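Local coordinates for genome polyprotein (PDB 6QWT) that probably copies viral RNA from an RNA template, its chain being the 3Dpol RNA-dependent RNA polymerase portion of a sicinivirus polyprotein, at residues Thr90-Glu93 against Ala94-Thr98; Tyr214-Thr217 against Pro218-His221. All coordinates share one frame; numbering follows the deposited sequence.

Interaction 1: Thr90-Glu93 against Ala94-Thr98; sequences TMLE and AINGT
E93 and T98 meet just past the C-terminal end of the short helix 91-96, whose N-terminal end is closed by a capping box between T90 and E93. CB and CG of E93 each lie 3.9 Å from CG2 of T98, the two side chains crossing at about a right angle. CG stands beside the backbone N of E93 (chi1 -84°), and the chain then runs extended back toward T90. There E93 OE1 accepts from T90 N with its anti lone pair, at 3.2 Å, and also from T90 OG1, which donates from above the carboxylate plane. In return E93 N donates to T90 OG1 over 3.0 Å, completing the box, while OE2 stays near the T98 methyl.

On another face of the helix M91 and I95 run side by side, CG of M91 4.1 Å from CD1 of I95, and strand 132-134 and helix 180-189 pack on this pair. G97, with positive phi, leaves the helix, its N still bonded to E93 O. L92 O is gripped twice by N96, by its backbone N (2.9 Å) and by its side-chain ND2 (3.1 Å), from opposite faces of the carbonyl plane; OD1 of the same amide accepts from Y132 N.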
loop_
_atom_site.group_PDB
_atom_site.type_symbol
_atom_site.label_atom_id
_atom_site.label_comp_id
_atom_site.label_asym_id
_atom_site.label_seq_id
_atom_site.Cartn_x
_atom_site.Cartn_y
_atom_site.Cartn_z
ATOM N N THR A 90 -7.534 -2.882 23.125
ATOM C CA THR A 90 -8.905 -3.226 23.462
ATOM C C THR A 90 -9.787 -3.109 22.220
ATOM O O THR A 90 -9.435 -2.451 21.237
ATOM C CB THR A 90 -9.435 -2.313 24.570
ATOM O OG1 THR A 90 -9.602 -0.988 24.053
ATOM C CG2 THR A 90 -8.468 -2.273 25.748
ATOM N N MET A 91 -10.947 -3.762 22.271
ATOM C CA MET A 91 -11.857 -3.707 21.132
ATOM C C MET A 91 -12.315 -2.281 20.862
ATOM O O MET A 91 -12.432 -1.867 19.701
ATOM C CB MET A 91 -13.060 -4.613 21.366
ATOM C CG MET A 91 -13.997 -4.659 20.176
ATOM S SD MET A 91 -15.452 -5.664 20.455
ATOM C CE MET A 91 -14.717 -7.257 20.806
ATOM N N LEU A 92 -12.568 -1.510 21.923
ATOM C CA LEU A 92 -12.990 -0.125 21.752
ATOM C C LEU A 92 -11.861 0.734 21.201
ATOM O O LEU A 92 -12.100 1.633 20.387
ATOM C CB LEU A 92 -13.494 0.435 23.080
ATOM C CG LEU A 92 -14.940 0.079 23.430
ATOM C CD1 LEU A 92 -15.165 0.149 24.931
ATOM C CD2 LEU A 92 -15.900 1.001 22.697
ATOM N N GLU A 93 -10.624 0.479 21.637
ATOM C CA GLU A 93 -9.484 1.202 21.079
ATOM C C GLU A 93 -9.285 0.858 19.609
ATOM O O GLU A 93 -8.985 1.740 18.796
ATOM C CB GLU A 93 -8.219 0.892 21.876
ATOM C CG GLU A 93 -8.043 1.750 23.116
ATOM C CD GLU A 93 -6.902 1.279 23.998
ATOM O OE1 GLU A 93 -6.645 0.057 24.041
ATOM O OE2 GLU A 93 -6.264 2.132 24.651
ATOM N N ALA A 94 -9.452 -0.416 19.248
ATOM C CA ALA A 94 -9.296 -0.809 17.852
ATOM C C ALA A 94 -10.344 -0.150 16.965
ATOM O O ALA A 94 -10.085 0.107 15.784
ATOM C CB ALA A 94 -9.362 -2.330 17.721
ATOM N N ILE A 95 -11.522 0.143 17.516
ATOM C CA ILE A 95 -12.579 0.778 16.736
ATOM C C ILE A 95 -12.376 2.287 16.671
ATOM O O ILE A 95 -12.401 2.884 15.590
ATOM C CB ILE A 95 -13.958 0.423 17.324
ATOM C CG1 ILE A 95 -14.264 -1.061 17.108
ATOM C CG2 ILE A 95 -15.044 1.299 16.710
ATOM C CD1 ILE A 95 -15.450 -1.561 17.903
ATOM N N ASN A 96 -12.159 2.923 17.826
ATOM C CA ASN A 96 -12.157 4.378 17.921
ATOM C C ASN A 96 -10.770 5.004 17.871
ATOM O O ASN A 96 -10.665 6.201 17.580
ATOM C CB ASN A 96 -12.860 4.817 19.209
ATOM C CG ASN A 96 -14.321 4.414 19.234
ATOM O OD1 ASN A 96 -15.159 5.036 18.580
ATOM N ND2 ASN A 96 -14.631 3.362 19.981
ATOM N N GLY A 97 -9.717 4.253 18.152
ATOM C CA GLY A 97 -8.365 4.753 18.011
ATOM C C GLY A 97 -7.713 5.046 19.353
ATOM O O GLY A 97 -8.319 4.945 20.421
ATOM N N THR A 98 -6.433 5.403 19.270
ATOM C CA THR A 98 -5.602 5.737 20.420
ATOM C C THR A 98 -4.822 7.006 20.087
ATOM O O THR A 98 -4.910 7.490 18.951
ATOM C CB THR A 98 -4.645 4.587 20.765
ATOM O OG1 THR A 98 -3.559 4.567 19.830
ATOM C CG2 THR A 98 -5.357 3.235 20.756
#

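Interaction 2: Tyr214-Thr217 against Pro218-His221; sequences YHWT and PFYH
Helix 212-222 carries an aromatic cluster of H215, W216 and F219 just where P218 interrupts its hydrogen bonding. P218 has no N-H to give to Y214 O, and its CD stands 3.4 Å from that Y214 O instead. The helix is kinked here, yet bonding resumes at once: F219 N donates to H215 O at 2.9 Å, almost straight on to the carbonyl, and H221 N reaches T217 O in the same manner. The donor of the intervening bond, Y220 N, sits well above the carbonyl plane of W216.

Within the cluster, CB of H215 rests over the face of the F219 ring, 3.9 Å from its centroid, a CH-pi contact. The imidazole itself is slid aside, so the two rings, 26° from parallel, barely overlap. F219 places its ring by keeping CG beside the backbone N (chi1 -73°), which also brings CD1 within 3.8 Å of W216 CE3; these two rings meet at an oblique 48°. On another side of the helix T217 CG2 lies in the imidazole plane of H221, at the ring edge, 3.6 Å from CD2.

W216 stacks on F386 and donates through NE1 to H385 O. T217 OG1 bonds I396 N in strand 396-400, and H221 NE2 bonds T394 O just ahead of that strand, so the helix lies against strands 384-388 and 396-400.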
loop_
_atom_site.group_PDB
_atom_site.type_symbol
_atom_site.label_atom_id
_atom_site.label_comp_id
_atom_site.label_asym_id
_atom_site.label_seq_id
_atom_site.Cartn_x
_atom_site.Cartn_y
_atom_site.Cartn_z
ATOM N N TYR A 214 5.780 16.084 5.154
ATOM C CA TYR A 214 6.598 16.178 6.357
ATOM C C TYR A 214 7.791 15.228 6.325
ATOM O O TYR A 214 8.915 15.629 6.643
ATOM C CB TYR A 214 5.744 15.899 7.601
ATOM C CG TYR A 214 6.538 15.912 8.890
ATOM C CD1 TYR A 214 7.050 14.737 9.427
ATOM C CD2 TYR A 214 6.782 17.102 9.565
ATOM C CE1 TYR A 214 7.782 14.745 10.598
ATOM C CE2 TYR A 214 7.515 17.118 10.741
ATOM C CZ TYR A 214 8.012 15.936 11.252
ATOM O OH TYR A 214 8.741 15.938 12.420
ATOM N N HIS A 215 7.565 13.972 5.948
ATOM C CA HIS A 215 8.574 12.941 6.154
ATOM C C HIS A 215 9.616 12.880 5.049
ATOM O O HIS A 215 10.637 12.208 5.229
ATOM C CB HIS A 215 7.897 11.579 6.315
ATOM C CG HIS A 215 7.247 11.399 7.650
ATOM N ND1 HIS A 215 5.881 11.460 7.829
ATOM C CD2 HIS A 215 7.778 11.193 8.878
ATOM C CE1 HIS A 215 5.598 11.286 9.107
ATOM N NE2 HIS A 215 6.731 11.123 9.766
ATOM N N TRP A 216 9.406 13.570 3.929
ATOM C CA TRP A 216 10.426 13.570 2.887
ATOM C C TRP A 216 11.740 14.169 3.371
ATOM O O TRP A 216 12.796 13.821 2.835
ATOM C CB TRP A 216 9.913 14.315 1.651
ATOM C CG TRP A 216 9.797 13.441 0.435
ATOM C CD1 TRP A 216 10.355 13.666 -0.787
ATOM C CD2 TRP A 216 9.084 12.196 0.327
ATOM N NE1 TRP A 216 10.036 12.646 -1.651
ATOM C CE2 TRP A 216 9.257 11.731 -0.991
ATOM C CE3 TRP A 216 8.318 11.434 1.216
ATOM C CZ2 TRP A 216 8.693 10.538 -1.444
ATOM C CZ3 TRP A 216 7.758 10.248 0.766
ATOM C CH2 TRP A 216 7.950 9.814 -0.553
ATOM N N THR A 217 11.706 15.043 4.394
ATOM C CA THR A 217 12.955 15.594 4.921
ATOM C C THR A 217 13.734 14.558 5.727
ATOM O O THR A 217 14.910 14.310 5.409
ATOM C CB THR A 217 12.671 16.874 5.716
ATOM O OG1 THR A 217 12.215 17.907 4.831
ATOM C CG2 THR A 217 13.928 17.353 6.441
ATOM N N PRO A 218 13.167 13.917 6.761
ATOM C CA PRO A 218 13.950 12.882 7.459
ATOM C C PRO A 218 14.232 11.655 6.600
ATOM O O PRO A 218 15.277 11.020 6.788
ATOM C CB PRO A 218 13.081 12.541 8.681
ATOM C CG PRO A 218 11.708 12.913 8.280
ATOM C CD PRO A 218 11.860 14.128 7.415
ATOM N N PHE A 219 13.338 11.297 5.672
ATOM C CA PHE A 219 13.640 10.225 4.724
ATOM C C PHE A 219 14.905 10.547 3.933
ATOM O O PHE A 219 15.798 9.704 3.788
ATOM C CB PHE A 219 12.465 10.010 3.763
ATOM C CG PHE A 219 11.267 9.336 4.382
ATOM C CD1 PHE A 219 10.127 9.101 3.625
ATOM C CD2 PHE A 219 11.274 8.940 5.712
ATOM C CE1 PHE A 219 9.018 8.481 4.181
ATOM C CE2 PHE A 219 10.165 8.323 6.274
ATOM C CZ PHE A 219 9.036 8.092 5.508
ATOM N N TYR A 220 14.985 11.773 3.413
ATOM C CA TYR A 220 16.134 12.207 2.621
ATOM C C TYR A 220 17.424 12.148 3.433
ATOM O O TYR A 220 18.425 11.569 2.996
ATOM C CB TYR A 220 15.871 13.624 2.109
ATOM C CG TYR A 220 16.964 14.251 1.279
ATOM C CD1 TYR A 220 17.005 14.073 -0.095
ATOM C CD2 TYR A 220 17.929 15.063 1.864
ATOM C CE1 TYR A 220 17.991 14.662 -0.865
ATOM C CE2 TYR A 220 18.919 15.657 1.105
ATOM C CZ TYR A 220 18.944 15.451 -0.259
ATOM O OH TYR A 220 19.925 16.039 -1.026
ATOM N N HIS A 221 17.417 12.744 4.626
ATOM C CA HIS A 221 18.636 12.812 5.420
ATOM C C HIS A 221 19.038 11.458 5.996
ATOM O O HIS A 221 20.202 11.281 6.374
ATOM C CB HIS A 221 18.466 13.842 6.542
ATOM C CG HIS A 221 18.342 15.250 6.049
ATOM N ND1 HIS A 221 19.372 15.908 5.411
ATOM C CD2 HIS A 221 17.307 16.122 6.087
ATOM C CE1 HIS A 221 18.978 17.126 5.083
ATOM N NE2 HIS A 221 17.729 17.281 5.482
#

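Overall arrangement
Interactions 1 and 2 lie in separate parts of the polymerase fold, their centres 30 Å apart and their nearest atoms about 15 Å apart, so they do not meet directly. Their centres lie about 22 Å and 19 Å, respectively, from the centre of the chain. They follow in series along the sequence, and both precede the sheet of strands 230-235, 327-332, 335-340 and 360-362, which belongs to the palm as in related polymerases. One, at residues 90-98, shows how a short helix starts and stops; the other, at residues 214-221, how a longer helix passes through an internal proline.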